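Side-chain contact in S12 family peptidase (Streptomyces sp. 82F2, PDB 3WWX), which probably hydrolyses amide bonds with selectivity for D-configured substrates, as a serine hydrolase of the beta-lactamase-like S12 family: residues 62-67 with 258-263. Sequence-based numbering, arbitrary orientation.
Sequences VLLQLQ and RLLPKS
Gln65, on helix 55-68, reaches across to the loop leading into helix 262-268 and gives one N-H of its amide to a backbone carbonyl, NE2 to Leu259 O at 2.9 Å. The bond is fairly straight, 158° at the hydrogen, and meets a lone pair in the carbonyl plane. The acceptor lies 13° out of the Gln65 amide plane, and the two flat groups are modestly tilted. CG stands beside the backbone N (chi1 -68°) and the chain runs extended beyond it, carrying the amide out to the loop. Its other end, OE1, takes a hydrogen bond from Arg185 of helix 178-187, and two partners thus fix its rotation.

Leu260 supplies the apolar half. Its CD2 fits between neighbouring side chains of the helix, 3.6 Å from Leu64 CB and 3.7 Å from Gln65 CG, and its side chain lies roughly perpendicular to that of Gln65. Against Leu64 it slants, the two CD1 methyls being 4.1 Å apart. Met268 touches both leucines and extends this apolar patch onto helix 262-268. This is peripheral structural packing, on the C-terminal half of the helix that begins within the family's Ser-X-X-Lys motif. One glutamine serves two surfaces: its methylene packs on a leucine while its amide satisfies a loop carbonyl, and the cation at OE1 would probably polarise that amide and strengthen its N-H as a donor.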
loop_
_atom_site.group_PDB
_atom_site.type_symbol
_atom_site.label_atom_id
_atom_site.label_comp_id
_atom_site.label_asym_id
_atom_site.label_seq_id
_atom_site.Cartn_x
_atom_site.Cartn_y
_atom_site.Cartn_z
ATOM N N VAL A 62 8.183 -9.185 4.042
ATOM C CA VAL A 62 9.143 -10.142 3.484
ATOM C C VAL A 62 10.560 -9.757 3.875
ATOM O O VAL A 62 11.345 -10.606 4.300
ATOM C CB VAL A 62 9.015 -10.234 1.963
ATOM C CG1 VAL A 62 10.176 -11.020 1.362
ATOM C CG2 VAL A 62 7.692 -10.857 1.595
ATOM N N LEU A 63 10.920 -8.481 3.748
ATOM C CA LEU A 63 12.281 -8.073 4.080
ATOM C C LEU A 63 12.565 -8.254 5.554
ATOM O O LEU A 63 13.686 -8.599 5.927
ATOM C CB LEU A 63 12.548 -6.635 3.663
ATOM C CG LEU A 63 12.884 -6.563 2.185
ATOM C CD1 LEU A 63 12.684 -5.155 1.690
ATOM C CD2 LEU A 63 14.325 -7.016 1.935
ATOM N N LEU A 64 11.572 -8.020 6.403
ATOM C CA LEU A 64 11.770 -8.263 7.831
ATOM C C LEU A 64 11.932 -9.749 8.152
ATOM O O LEU A 64 12.727 -10.098 9.031
ATOM C CB LEU A 64 10.634 -7.604 8.628
ATOM C CG LEU A 64 10.790 -6.081 8.725
ATOM C CD1 LEU A 64 9.448 -5.405 8.980
ATOM C CD2 LEU A 64 11.780 -5.719 9.833
ATOM N N GLN A 65 11.217 -10.614 7.455
ATOM C CA GLN A 65 11.462 -12.043 7.595
ATOM C C GLN A 65 12.866 -12.404 7.147
ATOM O O GLN A 65 13.551 -13.176 7.824
ATOM C CB GLN A 65 10.446 -12.865 6.820
ATOM C CG GLN A 65 9.027 -12.816 7.371
ATOM C CD GLN A 65 8.153 -13.868 6.748
ATOM O OE1 GLN A 65 8.508 -14.471 5.733
ATOM N NE2 GLN A 65 6.999 -14.124 7.361
ATOM N N LEU A 66 13.305 -11.871 6.016
ATOM C CA LEU A 66 14.641 -12.204 5.526
ATOM C C LEU A 66 15.710 -11.757 6.515
ATOM O O LEU A 66 16.705 -12.458 6.717
ATOM C CB LEU A 66 14.884 -11.600 4.135
ATOM C CG LEU A 66 14.007 -12.163 3.015
ATOM C CD1 LEU A 66 14.137 -11.284 1.780
ATOM C CD2 LEU A 66 14.381 -13.621 2.702
ATOM N N GLN A 67 15.499 -10.611 7.156
ATOM C CA GLN A 67 16.429 -10.144 8.174
ATOM C C GLN A 67 16.416 -11.094 9.379
ATOM O O GLN A 67 17.477 -11.397 9.949
ATOM C CB GLN A 67 16.138 -8.703 8.605
ATOM C CG GLN A 67 17.017 -8.258 9.776
ATOM C CD GLN A 67 16.850 -6.814 10.155
ATOM O OE1 GLN A 67 17.755 -5.994 9.950
ATOM N NE2 GLN A 67 15.702 -6.484 10.740
ATOM N N ARG A 258 2.306 -12.972 14.141
ATOM C CA ARG A 258 2.302 -14.316 13.568
ATOM C C ARG A 258 3.201 -14.463 12.346
ATOM O O ARG A 258 3.446 -15.585 11.904
ATOM C CB ARG A 258 0.889 -14.771 13.232
ATOM C CG ARG A 258 -0.053 -14.588 14.388
ATOM C CD ARG A 258 -1.184 -15.576 14.385
ATOM N NE ARG A 258 -2.187 -15.194 15.377
ATOM C CZ ARG A 258 -3.012 -16.021 16.005
ATOM N NH1 ARG A 258 -2.961 -17.327 15.797
ATOM N NH2 ARG A 258 -3.895 -15.512 16.841
ATOM N N LEU A 259 3.679 -13.347 11.789
ATOM C CA LEU A 259 4.526 -13.372 10.600
ATOM C C LEU A 259 5.955 -12.943 10.881
ATOM O O LEU A 259 6.816 -13.051 10.016
ATOM C CB LEU A 259 3.940 -12.425 9.540
ATOM C CG LEU A 259 2.597 -12.846 8.959
ATOM C CD1 LEU A 259 1.976 -11.737 8.102
ATOM C CD2 LEU A 259 2.788 -14.085 8.114
ATOM N N LEU A 260 6.203 -12.422 12.075
ATOM C CA LEU A 260 7.498 -11.829 12.415
ATOM C C LEU A 260 7.829 -12.085 13.870
ATOM O O LEU A 260 6.947 -12.020 14.726
ATOM C CB LEU A 260 7.476 -10.318 12.223
ATOM C CG LEU A 260 7.282 -9.773 10.804
ATOM C CD1 LEU A 260 7.161 -8.273 10.842
ATOM C CD2 LEU A 260 8.440 -10.187 9.904
ATOM N N PRO A 261 9.110 -12.345 14.172
ATOM C CA PRO A 261 9.480 -12.385 15.588
ATOM C C PRO A 261 9.398 -10.997 16.234
ATOM O O PRO A 261 9.278 -9.964 15.547
ATOM C CB PRO A 261 10.919 -12.921 15.568
ATOM C CG PRO A 261 11.441 -12.546 14.233
ATOM C CD PRO A 261 10.265 -12.530 13.283
ATOM N N LYS A 262 9.475 -10.974 17.560
ATOM C CA LYS A 262 9.312 -9.744 18.331
ATOM C C LYS A 262 10.214 -8.622 17.855
ATOM O O LYS A 262 9.769 -7.481 17.735
ATOM C CB LYS A 262 9.618 -10.015 19.817
ATOM C CG LYS A 262 9.821 -8.748 20.686
ATOM C CD LYS A 262 10.876 -8.937 21.780
ATOM C CE LYS A 262 10.406 -9.905 22.851
ATOM N NZ LYS A 262 11.324 -9.936 24.047
ATOM N N SER A 263 11.490 -8.919 17.632
ATOM C CA SER A 263 12.441 -7.865 17.291
ATOM C C SER A 263 12.044 -7.256 15.958
ATOM O O SER A 263 12.139 -6.049 15.767
ATOM C CB SER A 263 13.873 -8.409 17.206
ATOM O OG SER A 263 13.952 -9.466 16.270
#